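Local atomic coordinates of inositol-3-phosphate synthase (Caenorhabditis elegans, PDB entry 1VKO), a protein that belongs to the myo-inositol-1-phosphate synthase family, binds nicotinamide-adenine-dinucleotide in a Rossmann-type domain and assembles from four chains. Residues P200-S205 / V279-I284; T248-R253 / G357-K362; S334-F339 / Q430-H435; F339-G344 / Q389-D394. All coordinates share one frame; numbering follows the deposited sequence.

Contact 1 (P200-S205 / V279-I284); sequences PDFIAS and VSPSNI
Phe202 lays its ring on the residues that begin helix 281-291, Ser280 at the N-cap and Pro281 in the first turn, as a CH-pi contact in the Rossmann-type part of the family fold. The side chain leaves the 3-10 segment 200-202 with CG anti to the carbonyl carbon (chi1 -72°), which directs the ring at the helix start. Traced outward, Phe202 CB lies 4.0 Å from Pro281 CD, and CG and CD1 stay beside the same methylene, which sits off-centre to the ring. CD2 and CE2 pass on to Ser280, with Phe202 CD2 at 3.5 Å from Ser280 CB. At the tip, Phe202 CZ is 3.8 Å from Val279 O, an oblique approach, with CE1 near the same oxygen. The clearest evidence for CH-pi contact is Ser280 CA, 3.8 Å from the Phe202 ring centroid and 13° off the ring normal. Arg253 also engages this ring, by a cation-pi interaction, while Lys220 NZ holds Val279 O by a hydrogen bond. The helix start is braced from within as well: Ser280 N donates to Asn283 OD1 at 3.2 Å, with an N-H...O angle of 159° and the donor standing above the carbonyl plane of the Asn283 amide.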
loop_
_atom_site.group_PDB
_atom_site.type_symbol
_atom_site.label_atom_id
_atom_site.label_comp_id
_atom_site.label_asym_id
_atom_site.label_seq_id
_atom_site.Cartn_x
_atom_site.Cartn_y
_atom_site.Cartn_z
ATOM N N PRO A 200 23.935 14.659 -29.875
ATOM C CA PRO A 200 24.044 14.517 -28.414
ATOM C C PRO A 200 23.041 15.397 -27.652
ATOM O O PRO A 200 22.445 14.979 -26.653
ATOM C CB PRO A 200 25.470 14.974 -28.139
ATOM C CG PRO A 200 26.216 14.618 -29.403
ATOM C CD PRO A 200 25.252 14.859 -30.513
ATOM N N ASP A 201 22.849 16.600 -28.170
ATOM C CA ASP A 201 21.983 17.640 -27.611
ATOM C C ASP A 201 20.464 17.340 -27.506
ATOM O O ASP A 201 19.724 18.062 -26.781
ATOM C CB ASP A 201 22.254 18.963 -28.369
ATOM C CG ASP A 201 22.689 18.745 -29.882
ATOM O OD1 ASP A 201 23.541 17.852 -30.195
ATOM O OD2 ASP A 201 22.226 19.448 -30.831
ATOM N N PHE A 202 19.983 16.290 -28.179
ATOM C CA PHE A 202 18.554 15.909 -28.090
ATOM C C PHE A 202 18.219 14.828 -27.055
ATOM O O PHE A 202 17.042 14.569 -26.837
ATOM C CB PHE A 202 17.936 15.563 -29.477
ATOM C CG PHE A 202 17.711 16.770 -30.380
ATOM C CD1 PHE A 202 18.735 17.280 -31.150
ATOM C CD2 PHE A 202 16.471 17.403 -30.442
ATOM C CE1 PHE A 202 18.559 18.424 -31.950
ATOM C CE2 PHE A 202 16.288 18.523 -31.258
ATOM C CZ PHE A 202 17.328 19.022 -32.007
ATOM N N ILE A 203 19.208 14.206 -26.389
ATOM C CA ILE A 203 18.897 13.232 -25.292
ATOM C C ILE A 203 19.706 13.498 -24.027
ATOM O O ILE A 203 20.485 14.465 -24.012
ATOM C CB ILE A 203 19.095 11.758 -25.742
ATOM C CG1 ILE A 203 20.566 11.423 -25.899
ATOM C CG2 ILE A 203 18.372 11.467 -27.057
ATOM C CD1 ILE A 203 20.809 10.214 -26.784
ATOM N N ALA A 204 19.532 12.674 -22.970
ATOM C CA ALA A 204 20.315 12.814 -21.719
ATOM C C ALA A 204 21.818 12.696 -21.980
ATOM O O ALA A 204 22.303 11.671 -22.473
ATOM C CB ALA A 204 19.899 11.785 -20.701
ATOM N N SER A 205 22.558 13.747 -21.636
ATOM C CA SER A 205 24.019 13.747 -21.832
ATOM C C SER A 205 24.727 12.474 -21.287
ATOM O O SER A 205 25.879 12.173 -21.658
ATOM C CB SER A 205 24.649 15.066 -21.316
ATOM O OG SER A 205 24.878 15.049 -19.923
ATOM N N VAL A 279 16.261 20.572 -35.459
ATOM C CA VAL A 279 15.741 19.450 -36.230
ATOM C C VAL A 279 16.318 18.184 -35.606
ATOM O O VAL A 279 17.516 17.960 -35.663
ATOM C CB VAL A 279 16.109 19.572 -37.734
ATOM C CG1 VAL A 279 15.738 18.308 -38.509
ATOM C CG2 VAL A 279 15.428 20.785 -38.341
ATOM N N SER A 280 15.455 17.396 -34.976
ATOM C CA SER A 280 15.879 16.245 -34.202
ATOM C C SER A 280 16.176 15.024 -35.059
ATOM O O SER A 280 15.686 14.920 -36.187
ATOM C CB SER A 280 14.811 15.882 -33.167
ATOM O OG SER A 280 13.781 15.085 -33.734
ATOM N N PRO A 281 16.937 14.082 -34.503
ATOM C CA PRO A 281 17.115 12.760 -35.090
ATOM C C PRO A 281 15.765 12.102 -35.367
ATOM O O PRO A 281 15.606 11.431 -36.398
ATOM C CB PRO A 281 17.821 12.007 -33.976
ATOM C CG PRO A 281 18.656 13.096 -33.323
ATOM C CD PRO A 281 17.702 14.216 -33.239
ATOM N N SER A 282 14.800 12.300 -34.463
ATOM C CA SER A 282 13.491 11.701 -34.638
ATOM C C SER A 282 12.707 12.377 -35.730
ATOM O O SER A 282 11.831 11.756 -36.281
ATOM C CB SER A 282 12.684 11.648 -33.344
ATOM O OG SER A 282 12.133 12.904 -33.023
ATOM N N ASN A 283 13.025 13.631 -36.051
ATOM C CA ASN A 283 12.410 14.314 -37.199
ATOM C C ASN A 283 12.913 13.691 -38.498
ATOM O O ASN A 283 12.150 13.523 -39.422
ATOM C CB ASN A 283 12.798 15.781 -37.227
ATOM C CG ASN A 283 11.989 16.656 -36.242
ATOM O OD1 ASN A 283 12.403 17.763 -35.930
ATOM N ND2 ASN A 283 10.843 16.177 -35.789
ATOM N N ILE A 284 14.200 13.353 -38.546
ATOM C CA ILE A 284 14.831 12.838 -39.753
ATOM C C ILE A 284 14.325 11.436 -40.064
ATOM O O ILE A 284 13.861 11.197 -41.171
ATOM C CB ILE A 284 16.396 12.962 -39.717
ATOM C CG1 ILE A 284 16.788 14.458 -39.724
ATOM C CG2 ILE A 284 17.006 12.351 -40.957
ATOM C CD1 ILE A 284 18.130 14.772 -39.115
#

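Contact 2 (T248-R253 / G357-K362); sequences TANTER and GNNDGK. With NAD (nicotinamide-adenine-dinucleotide), chain G.
Asn250, in an irregular loop, and Asp360, in the first turn of helix 359-363, bring the two backbones nearest, their CA atoms 6.6 Å apart. Thr248 to Thr251, Asn359 and Asp360 line the nicotinamide-adenine-dinucleotide pocket, and the dinucleotide largely bridges the gap. The amides of Asn250 and Asn359 cross at about a right angle, planes 89° apart, with both ND2 atoms turned to one phosphate oxygen: Asn359 ND2 donates to NAD O1A at 2.6 Å, Asn250 ND2 weakly at 3.5 Å. As two donors, the nitrogens do not bond each other. On the ribose next to the nicotinamide, Thr251 OG1 and NAD O3D are hydrogen-bonded at 2.7 Å, and NAD O3D donates to Ala249 O at 3.1 Å. Asp360, its CG anti to the backbone N (chi1 -178°), accepts from NAD O2D through OD1, a weak bond. A water adds a second bridge, donating to Asp360 OD1 at 2.7 Å and accepting from Thr251 N at 3.2 Å. Asn358 caps the helix, its OD1 accepting from Gly361 N. Residues 248-253 leave the C-terminal end of strand 242-247 in the Rossmann-type parallel sheet; Ala249 touches strand 77-82, Thr248 meets helix 87-100, and Thr251 packs on helix 367-378.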
loop_
_atom_site.group_PDB
_atom_site.type_symbol
_atom_site.label_atom_id
_atom_site.label_comp_id
_atom_site.label_asym_id
_atom_site.label_seq_id
_atom_site.Cartn_x
_atom_site.Cartn_y
_atom_site.Cartn_z
ATOM N N THR A 248 11.446 3.657 -30.664
ATOM C CA THR A 248 11.521 3.133 -29.321
ATOM C C THR A 248 12.973 3.265 -28.819
ATOM O O THR A 248 13.489 2.398 -28.100
ATOM C CB THR A 248 10.997 1.659 -29.243
ATOM O OG1 THR A 248 11.136 1.182 -27.901
ATOM C CG2 THR A 248 11.850 0.646 -30.083
ATOM N N ALA A 249 13.620 4.360 -29.224
ATOM C CA ALA A 249 14.897 4.807 -28.666
ATOM C C ALA A 249 14.696 5.839 -27.522
ATOM O O ALA A 249 13.589 6.135 -27.144
ATOM C CB ALA A 249 15.752 5.412 -29.789
ATOM N N ASN A 250 15.767 6.369 -26.956
ATOM C CA ASN A 250 15.632 7.221 -25.789
ATOM C C ASN A 250 14.824 8.457 -26.068
ATOM O O ASN A 250 14.818 9.001 -27.177
ATOM C CB ASN A 250 16.979 7.579 -25.175
ATOM C CG ASN A 250 17.653 6.368 -24.561
ATOM O OD1 ASN A 250 18.495 5.722 -25.210
ATOM N ND2 ASN A 250 17.201 5.972 -23.350
ATOM N N THR A 251 14.071 8.844 -25.049
ATOM C CA THR A 251 13.287 10.030 -25.059
ATOM C C THR A 251 14.226 11.166 -25.395
ATOM O O THR A 251 15.193 11.386 -24.673
ATOM C CB THR A 251 12.731 10.167 -23.638
ATOM O OG1 THR A 251 11.782 9.132 -23.468
ATOM C CG2 THR A 251 11.900 11.438 -23.479
ATOM N N GLU A 252 13.952 11.851 -26.500
ATOM C CA GLU A 252 14.599 13.137 -26.841
ATOM C C GLU A 252 13.881 14.260 -26.091
ATOM O O GLU A 252 12.766 14.069 -25.622
ATOM C CB GLU A 252 14.454 13.451 -28.349
ATOM C CG GLU A 252 14.994 12.364 -29.268
ATOM C CD GLU A 252 14.940 12.698 -30.753
ATOM O OE1 GLU A 252 13.916 13.201 -31.296
ATOM O OE2 GLU A 252 15.958 12.420 -31.399
ATOM N N ARG A 253 14.502 15.431 -25.981
ATOM C CA ARG A 253 13.745 16.638 -25.606
ATOM C C ARG A 253 12.865 17.097 -26.775
ATOM O O ARG A 253 12.952 16.590 -27.906
ATOM C CB ARG A 253 14.682 17.784 -25.196
ATOM C CG ARG A 253 15.630 18.220 -26.308
ATOM C CD ARG A 253 16.372 19.500 -26.042
ATOM N NE ARG A 253 17.320 19.841 -27.110
ATOM C CZ ARG A 253 17.055 20.602 -28.179
ATOM N NH1 ARG A 253 15.827 21.107 -28.385
ATOM N NH2 ARG A 253 18.024 20.841 -29.070
ATOM N N GLY A 357 15.191 1.341 -12.933
ATOM C CA GLY A 357 16.642 1.331 -12.962
ATOM C C GLY A 357 17.221 0.954 -14.288
ATOM O O GLY A 357 18.420 0.699 -14.367
ATOM N N ASN A 358 16.368 0.914 -15.322
ATOM C CA ASN A 358 16.777 0.532 -16.674
ATOM C C ASN A 358 17.421 1.726 -17.403
ATOM O O ASN A 358 17.589 2.786 -16.773
ATOM C CB ASN A 358 15.640 -0.183 -17.453
ATOM C CG ASN A 358 14.346 0.641 -17.586
ATOM O OD1 ASN A 358 14.302 1.856 -17.351
ATOM N ND2 ASN A 358 13.278 -0.043 -17.980
ATOM N N ASN A 359 17.809 1.575 -18.681
ATOM C CA ASN A 359 18.351 2.716 -19.443
ATOM C C ASN A 359 17.329 3.810 -19.732
ATOM O O ASN A 359 17.710 4.973 -19.966
ATOM C CB ASN A 359 19.043 2.322 -20.750
ATOM C CG ASN A 359 19.876 3.474 -21.342
ATOM O OD1 ASN A 359 20.723 4.051 -20.652
ATOM N ND2 ASN A 359 19.622 3.823 -22.612
ATOM N N ASP A 360 16.049 3.430 -19.738
ATOM C CA ASP A 360 14.942 4.383 -19.866
ATOM C C ASP A 360 14.988 5.375 -18.673
ATOM O O ASP A 360 14.986 6.595 -18.886
ATOM C CB ASP A 360 13.584 3.637 -20.017
ATOM C CG ASP A 360 12.377 4.584 -20.204
ATOM O OD1 ASP A 360 12.561 5.734 -20.708
ATOM O OD2 ASP A 360 11.200 4.264 -19.861
ATOM N N GLY A 361 15.087 4.858 -17.441
ATOM C CA GLY A 361 15.172 5.704 -16.238
ATOM C C GLY A 361 16.409 6.600 -16.143
ATOM O O GLY A 361 16.312 7.792 -15.757
ATOM N N LYS A 362 17.566 6.025 -16.481
ATOM C CA LYS A 362 18.850 6.744 -16.498
ATOM C C LYS A 362 18.820 7.933 -17.489
ATOM O O LYS A 362 19.444 8.995 -17.242
ATOM C CB LYS A 362 19.979 5.764 -16.836
ATOM C CG LYS A 362 21.410 6.317 -16.820
ATOM C CD LYS A 362 22.359 5.262 -17.429
ATOM C CE LYS A 362 23.580 5.883 -18.094
ATOM N NZ LYS A 362 24.848 5.653 -17.310
HETATM P PA NAD G . 16.360 1.654 -23.598
HETATM O O1A NAD G . 17.433 2.532 -23.163
HETATM O O2A NAD G . 16.620 0.300 -23.080
HETATM O O5B NAD G . 16.292 1.738 -25.180
HETATM C C5B NAD G . 16.807 2.848 -25.851
HETATM C C4B NAD G . 17.730 2.334 -26.940
HETATM O O4B NAD G . 17.735 3.269 -27.995
HETATM C C3B NAD G . 19.152 2.202 -26.473
HETATM O O3B NAD G . 19.638 1.058 -27.156
HETATM C C2B NAD G . 19.889 3.376 -27.052
HETATM O O2B NAD G . 21.119 2.833 -27.528
HETATM C C1B NAD G . 19.029 3.723 -28.264
HETATM N N9A NAD G . 19.052 5.101 -28.818
HETATM C C8A NAD G . 19.139 6.304 -28.186
HETATM N N7A NAD G . 19.145 7.277 -29.124
HETATM C C5A NAD G . 19.068 6.744 -30.358
HETATM C C6A NAD G . 19.077 7.277 -31.659
HETATM N N6A NAD G . 19.220 8.586 -31.924
HETATM N N1A NAD G . 19.012 6.414 -32.723
HETATM C C2A NAD G . 18.973 5.065 -32.526
HETATM N N3A NAD G . 19.009 4.571 -31.262
HETATM C C4A NAD G . 19.043 5.375 -30.178
HETATM O O3 NAD G . 14.903 2.201 -23.142
HETATM P PN NAD G . 13.606 1.309 -23.379
HETATM O O1N NAD G . 13.906 0.394 -24.512
HETATM O O2N NAD G . 13.222 0.742 -22.084
HETATM O O5D NAD G . 12.480 2.312 -23.975
HETATM C C5D NAD G . 12.785 3.206 -25.031
HETATM C C4D NAD G . 11.836 4.416 -25.131
HETATM O O4D NAD G . 10.496 3.999 -25.042
HETATM C C3D NAD G . 12.040 5.466 -24.033
HETATM O O3D NAD G . 11.925 6.739 -24.606
HETATM C C2D NAD G . 10.811 5.314 -23.174
HETATM O O2D NAD G . 10.361 6.500 -22.539
HETATM C C1D NAD G . 9.795 4.884 -24.196
HETATM N N1N NAD G . 8.692 4.311 -23.434
HETATM C C2N NAD G . 8.895 3.202 -22.674
HETATM C C3N NAD G . 7.844 2.698 -21.941
HETATM C C7N NAD G . 8.004 1.309 -21.451
HETATM O O7N NAD G . 9.267 0.721 -21.705
HETATM N N7N NAD G . 6.986 0.690 -20.840
HETATM C C4N NAD G . 6.572 3.300 -21.982
HETATM C C5N NAD G . 6.393 4.434 -22.744
HETATM C C6N NAD G . 7.476 4.948 -23.472
HETATM O O HOH W 1 14.194 7.096 -22.362
#

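Contact 3 (S334-F339 / Q430-H435); sequences SAFVDF and QTFVVH
Phe336 carries its CG anti to the backbone N (chi1 -176°) and Phe432 carries its own anti to the carbonyl carbon (chi1 -49°), so that one ring reaches out from helix 329-342 and the other from strand 429-439 to meet between them. The CA atoms of Phe336 and Phe432 remain 10.6 Å apart, a separation spanned by the two rings. The pair is T-shaped: ring planes lie 84° apart, the centroids of the Phe336 and Phe432 rings are 4.8 Å from each other, and Phe336 supplies the edge. Its CZ stands over the centre of the Phe432 face, and the shortest approach is Phe336 CZ to Phe432 CD2 at 3.4 Å. The flanking edge atoms lie farther back, Phe336 CE1 being 4.0 Å from Phe432 CE2 and Phe336 CE2 4.1 Å from Phe432 CG, as expected of a ring presented corner first. Tyr420, on the adjoining strand 413-423, makes another edge-to-face pair with Phe336. Phe332 of a second subunit also meets the Phe336 ring, and strand 429-439 pairs antiparallel with a strand of that subunit, continuing the sheet across the interface. Both groups are hydrocarbon; the C-H at Phe336 CZ is directed at the pi face of Phe432, an arrangement that dispersion and a weak electrostatic term would favour, and it joins helix to sheet in a buried aromatic cluster at the subunit boundary.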
loop_
_atom_site.group_PDB
_atom_site.type_symbol
_atom_site.label_atom_id
_atom_site.label_comp_id
_atom_site.label_asym_id
_atom_site.label_seq_id
_atom_site.Cartn_x
_atom_site.Cartn_y
_atom_site.Cartn_z
ATOM N N SER A 334 -5.876 5.967 -16.851
ATOM C CA SER A 334 -6.824 6.072 -17.967
ATOM C C SER A 334 -8.181 5.386 -17.744
ATOM O O SER A 334 -9.219 5.992 -17.981
ATOM C CB SER A 334 -6.183 5.506 -19.232
ATOM O OG SER A 334 -6.598 6.254 -20.346
ATOM N N ALA A 335 -8.175 4.134 -17.298
ATOM C CA ALA A 335 -9.432 3.433 -17.042
ATOM C C ALA A 335 -10.120 3.804 -15.697
ATOM O O ALA A 335 -11.360 3.711 -15.602
ATOM C CB ALA A 335 -9.239 1.946 -17.145
ATOM N N PHE A 336 -9.325 4.225 -14.698
ATOM C CA PHE A 336 -9.772 4.431 -13.306
ATOM C C PHE A 336 -10.420 5.789 -13.087
ATOM O O PHE A 336 -11.414 5.887 -12.363
ATOM C CB PHE A 336 -8.586 4.271 -12.329
ATOM C CG PHE A 336 -8.953 4.366 -10.873
ATOM C CD1 PHE A 336 -10.026 3.641 -10.348
ATOM C CD2 PHE A 336 -8.197 5.152 -10.007
ATOM C CE1 PHE A 336 -10.355 3.736 -8.984
ATOM C CE2 PHE A 336 -8.535 5.259 -8.635
ATOM C CZ PHE A 336 -9.591 4.529 -8.138
ATOM N N VAL A 337 -9.840 6.829 -13.686
ATOM C CA VAL A 337 -10.422 8.168 -13.624
ATOM C C VAL A 337 -11.755 8.252 -14.411
ATOM O O VAL A 337 -12.668 8.982 -13.994
ATOM C CB VAL A 337 -9.411 9.303 -14.027
ATOM C CG1 VAL A 337 -8.294 9.429 -12.998
ATOM C CG2 VAL A 337 -8.825 9.079 -15.411
ATOM N N ASP A 338 -11.855 7.491 -15.510
ATOM C CA ASP A 338 -13.109 7.329 -16.286
ATOM C C ASP A 338 -14.219 6.660 -15.442
ATOM O O ASP A 338 -15.329 7.222 -15.248
ATOM C CB ASP A 338 -12.831 6.465 -17.533
ATOM C CG ASP A 338 -13.947 6.532 -18.598
ATOM O OD1 ASP A 338 -14.307 7.636 -19.080
ATOM O OD2 ASP A 338 -14.482 5.510 -19.057
ATOM N N PHE A 339 -13.917 5.448 -14.972
ATOM C CA PHE A 339 -14.766 4.742 -14.014
ATOM C C PHE A 339 -15.225 5.667 -12.856
ATOM O O PHE A 339 -16.405 5.669 -12.528
ATOM C CB PHE A 339 -14.088 3.452 -13.471
ATOM C CG PHE A 339 -14.531 3.085 -12.066
ATOM C CD1 PHE A 339 -15.802 2.533 -11.834
ATOM C CD2 PHE A 339 -13.707 3.333 -10.965
ATOM C CE1 PHE A 339 -16.236 2.217 -10.524
ATOM C CE2 PHE A 339 -14.131 3.011 -9.654
ATOM C CZ PHE A 339 -15.400 2.462 -9.437
ATOM N N GLN A 430 -13.047 9.626 -0.334
ATOM C CA GLN A 430 -12.590 8.278 -0.651
ATOM C C GLN A 430 -11.138 8.302 -1.173
ATOM O O GLN A 430 -10.822 8.954 -2.165
ATOM C CB GLN A 430 -13.484 7.632 -1.693
ATOM C CG GLN A 430 -13.132 6.188 -1.964
ATOM C CD GLN A 430 -14.186 5.444 -2.772
ATOM O OE1 GLN A 430 -14.967 6.060 -3.539
ATOM N NE2 GLN A 430 -14.209 4.107 -2.612
ATOM N N THR A 431 -10.265 7.580 -0.488
ATOM C CA THR A 431 -8.868 7.605 -0.791
ATOM C C THR A 431 -8.446 6.199 -1.247
ATOM O O THR A 431 -8.637 5.217 -0.521
ATOM C CB THR A 431 -8.046 8.065 0.451
ATOM O OG1 THR A 431 -8.568 9.307 0.960
ATOM C CG2 THR A 431 -6.601 8.398 0.043
ATOM N N PHE A 432 -7.895 6.116 -2.446
ATOM C CA PHE A 432 -7.299 4.859 -2.962
ATOM C C PHE A 432 -5.788 5.041 -2.988
ATOM O O PHE A 432 -5.281 5.950 -3.649
ATOM C CB PHE A 432 -7.746 4.531 -4.409
ATOM C CG PHE A 432 -9.263 4.614 -4.669
ATOM C CD1 PHE A 432 -9.917 5.851 -4.766
ATOM C CD2 PHE A 432 -10.011 3.443 -4.895
ATOM C CE1 PHE A 432 -11.317 5.929 -5.034
ATOM C CE2 PHE A 432 -11.418 3.492 -5.179
ATOM C CZ PHE A 432 -12.069 4.740 -5.241
ATOM N N VAL A 433 -5.070 4.195 -2.259
ATOM C CA VAL A 433 -3.595 4.103 -2.382
ATOM C C VAL A 433 -3.247 2.840 -3.196
ATOM O O VAL A 433 -3.808 1.795 -2.922
ATOM C CB VAL A 433 -2.881 4.031 -0.986
ATOM C CG1 VAL A 433 -1.336 3.940 -1.155
ATOM C CG2 VAL A 433 -3.281 5.214 -0.062
ATOM N N VAL A 434 -2.309 2.932 -4.155
ATOM C CA VAL A 434 -2.007 1.848 -5.121
ATOM C C VAL A 434 -0.508 1.553 -5.270
ATOM O O VAL A 434 0.291 2.477 -5.377
ATOM C CB VAL A 434 -2.550 2.207 -6.543
ATOM C CG1 VAL A 434 -2.190 1.136 -7.576
ATOM C CG2 VAL A 434 -4.036 2.399 -6.526
ATOM N N HIS A 435 -0.125 0.277 -5.298
ATOM C CA HIS A 435 1.249 -0.118 -5.668
ATOM C C HIS A 435 1.258 -1.138 -6.831
ATOM O O HIS A 435 0.674 -2.220 -6.717
ATOM C CB HIS A 435 2.063 -0.611 -4.451
ATOM C CG HIS A 435 3.494 -0.953 -4.777
ATOM N ND1 HIS A 435 4.553 -0.121 -4.467
ATOM C CD2 HIS A 435 4.040 -2.036 -5.393
ATOM C CE1 HIS A 435 5.685 -0.670 -4.879
ATOM N NE2 HIS A 435 5.403 -1.832 -5.444
#

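Contact 4 (F339-G344 / Q389-D394); sequences FLVSSG and QILFPD
Val341 and Leu391 supply the main aliphatic contact, sliding past each other in opposite directions with Val341 CG1 3.8 Å from Leu391 CD1. Val341 has CG1 anti to the backbone N (chi1 176°), which sends one methyl to Leu391 and leaves CG2 for an aromatic partner: Val341 CG2 lies 4.3 Å from Phe392 CE2, at the ring edge and near its plane. A third kind of contact sets methyl against backbone, Leu391 CD2 resting 3.6 Å from Gly344 O. That carbonyl also receives a weak hydrogen bond from Thr123 of a second subunit. Around these groups, Pro347 on strand 346-356 and Met384 on helix 382-387 touch Val341, so Leu391 and Phe392 of the loop pack into a buried corner between strand and helices. The backbone hydrogen bonds are internal to the helix end: Ser343 N to Phe339 O at 3.0 Å is a regular helical bond, whereas Gly344 N to Val341 O at 3.1 Å, together with the positive phi of Gly344 (80°), marks a Schellman motif, the classic C-terminal ending of an alpha-helix.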
loop_
_atom_site.group_PDB
_atom_site.type_symbol
_atom_site.label_atom_id
_atom_site.label_comp_id
_atom_site.label_asym_id
_atom_site.label_seq_id
_atom_site.Cartn_x
_atom_site.Cartn_y
_atom_site.Cartn_z
ATOM N N PHE A 339 -13.917 5.448 -14.972
ATOM C CA PHE A 339 -14.766 4.742 -14.014
ATOM C C PHE A 339 -15.225 5.667 -12.856
ATOM O O PHE A 339 -16.405 5.669 -12.528
ATOM C CB PHE A 339 -14.088 3.452 -13.471
ATOM C CG PHE A 339 -14.531 3.085 -12.066
ATOM C CD1 PHE A 339 -15.802 2.533 -11.834
ATOM C CD2 PHE A 339 -13.707 3.333 -10.965
ATOM C CE1 PHE A 339 -16.236 2.217 -10.524
ATOM C CE2 PHE A 339 -14.131 3.011 -9.654
ATOM C CZ PHE A 339 -15.400 2.462 -9.437
ATOM N N LEU A 340 -14.314 6.437 -12.250
ATOM C CA LEU A 340 -14.670 7.323 -11.113
ATOM C C LEU A 340 -15.545 8.545 -11.491
ATOM O O LEU A 340 -16.412 8.949 -10.702
ATOM C CB LEU A 340 -13.430 7.843 -10.406
ATOM C CG LEU A 340 -12.370 6.977 -9.725
ATOM C CD1 LEU A 340 -11.180 7.884 -9.336
ATOM C CD2 LEU A 340 -12.884 6.220 -8.511
ATOM N N VAL A 341 -15.329 9.151 -12.664
ATOM C CA VAL A 341 -16.171 10.289 -13.042
ATOM C C VAL A 341 -17.562 9.806 -13.519
ATOM O O VAL A 341 -18.586 10.428 -13.198
ATOM C CB VAL A 341 -15.456 11.274 -14.029
ATOM C CG1 VAL A 341 -16.411 12.407 -14.490
ATOM C CG2 VAL A 341 -14.218 11.891 -13.359
ATOM N N SER A 342 -17.580 8.669 -14.223
ATOM C CA SER A 342 -18.820 7.995 -14.603
ATOM C C SER A 342 -19.675 7.608 -13.378
ATOM O O SER A 342 -20.903 7.726 -13.418
ATOM C CB SER A 342 -18.533 6.756 -15.462
ATOM O OG SER A 342 -18.034 7.118 -16.733
ATOM N N SER A 343 -19.026 7.168 -12.299
ATOM C CA SER A 343 -19.704 6.841 -11.043
ATOM C C SER A 343 -20.177 8.058 -10.220
ATOM O O SER A 343 -20.697 7.879 -9.115
ATOM C CB SER A 343 -18.804 5.961 -10.142
ATOM O OG SER A 343 -18.049 4.979 -10.847
ATOM N N GLY A 344 -19.981 9.282 -10.714
ATOM C CA GLY A 344 -20.407 10.485 -9.978
ATOM C C GLY A 344 -19.516 11.009 -8.847
ATOM O O GLY A 344 -20.018 11.611 -7.842
ATOM N N GLN A 389 -19.679 18.807 -15.824
ATOM C CA GLN A 389 -19.737 20.118 -15.174
ATOM C C GLN A 389 -20.555 20.193 -13.888
ATOM O O GLN A 389 -20.615 21.254 -13.282
ATOM C CB GLN A 389 -20.160 21.194 -16.163
ATOM C CG GLN A 389 -18.975 21.857 -16.845
ATOM C CD GLN A 389 -19.398 22.942 -17.814
ATOM O OE1 GLN A 389 -20.364 22.769 -18.569
ATOM N NE2 GLN A 389 -18.683 24.069 -17.794
ATOM N N ILE A 390 -21.174 19.081 -13.473
ATOM C CA ILE A 390 -21.778 18.991 -12.134
ATOM C C ILE A 390 -20.625 18.826 -11.138
ATOM O O ILE A 390 -20.466 19.634 -10.212
ATOM C CB ILE A 390 -22.826 17.818 -12.010
ATOM C CG1 ILE A 390 -24.016 18.006 -12.981
ATOM C CG2 ILE A 390 -23.321 17.661 -10.541
ATOM C CD1 ILE A 390 -24.766 16.702 -13.320
ATOM N N LEU A 391 -19.818 17.792 -11.363
ATOM C CA LEU A 391 -18.624 17.507 -10.572
ATOM C C LEU A 391 -17.626 18.659 -10.638
ATOM O O LEU A 391 -17.166 19.160 -9.596
ATOM C CB LEU A 391 -17.966 16.211 -11.069
ATOM C CG LEU A 391 -18.676 14.896 -10.711
ATOM C CD1 LEU A 391 -17.981 13.709 -11.343
ATOM C CD2 LEU A 391 -18.757 14.705 -9.198
ATOM N N PHE A 392 -17.329 19.092 -11.868
ATOM C CA PHE A 392 -16.332 20.152 -12.128
ATOM C C PHE A 392 -16.967 21.424 -12.737
ATOM O O PHE A 392 -16.773 21.691 -13.940
ATOM C CB PHE A 392 -15.241 19.633 -13.086
ATOM C CG PHE A 392 -14.420 18.477 -12.542
ATOM C CD1 PHE A 392 -13.252 18.714 -11.798
ATOM C CD2 PHE A 392 -14.792 17.153 -12.805
ATOM C CE1 PHE A 392 -12.491 17.652 -11.308
ATOM C CE2 PHE A 392 -14.029 16.080 -12.322
ATOM C CZ PHE A 392 -12.885 16.327 -11.566
ATOM N N PRO A 393 -17.722 22.203 -11.945
ATOM C CA PRO A 393 -18.451 23.354 -12.516
ATOM C C PRO A 393 -17.514 24.303 -13.280
ATOM O O PRO A 393 -17.861 24.740 -14.384
ATOM C CB PRO A 393 -19.120 24.034 -11.300
ATOM C CG PRO A 393 -18.532 23.394 -10.065
ATOM C CD PRO A 393 -17.950 22.062 -10.493
ATOM N N ASP A 394 -16.322 24.552 -12.721
ATOM C CA ASP A 394 -15.346 25.481 -13.303
ATOM C C ASP A 394 -14.298 24.779 -14.178
ATOM O O ASP A 394 -13.310 25.397 -14.589
ATOM C CB ASP A 394 -14.649 26.280 -12.196
ATOM C CG ASP A 394 -15.630 26.873 -11.179
ATOM O OD1 ASP A 394 -16.663 27.469 -11.586
ATOM O OD2 ASP A 394 -15.438 26.793 -9.942
#

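Overall arrangement
From the N terminus, residues 200-205 open contact 1, and 248-253 open contact 2 before 279-284 close the first, so these two cross; they touch through Phe202 and Arg253, with centres 12 Å apart; contact 1 ties a loop to the start of helix 281-291, contact 2 the loop after strand 242-247 to helix 359-363. Helix 329-342 then opens contacts 3 and 4, which share Phe339. Residues 357-362 close contact 2, which therefore crosses both. Contact 4 closes next at 389-394, wholly within the span that contact 3 completes at 430-435. Contacts 3 and 4 join this helix to the mixed sheet and a loop beside a second subunit; contacts 1 and 3 have centres 35 Å apart.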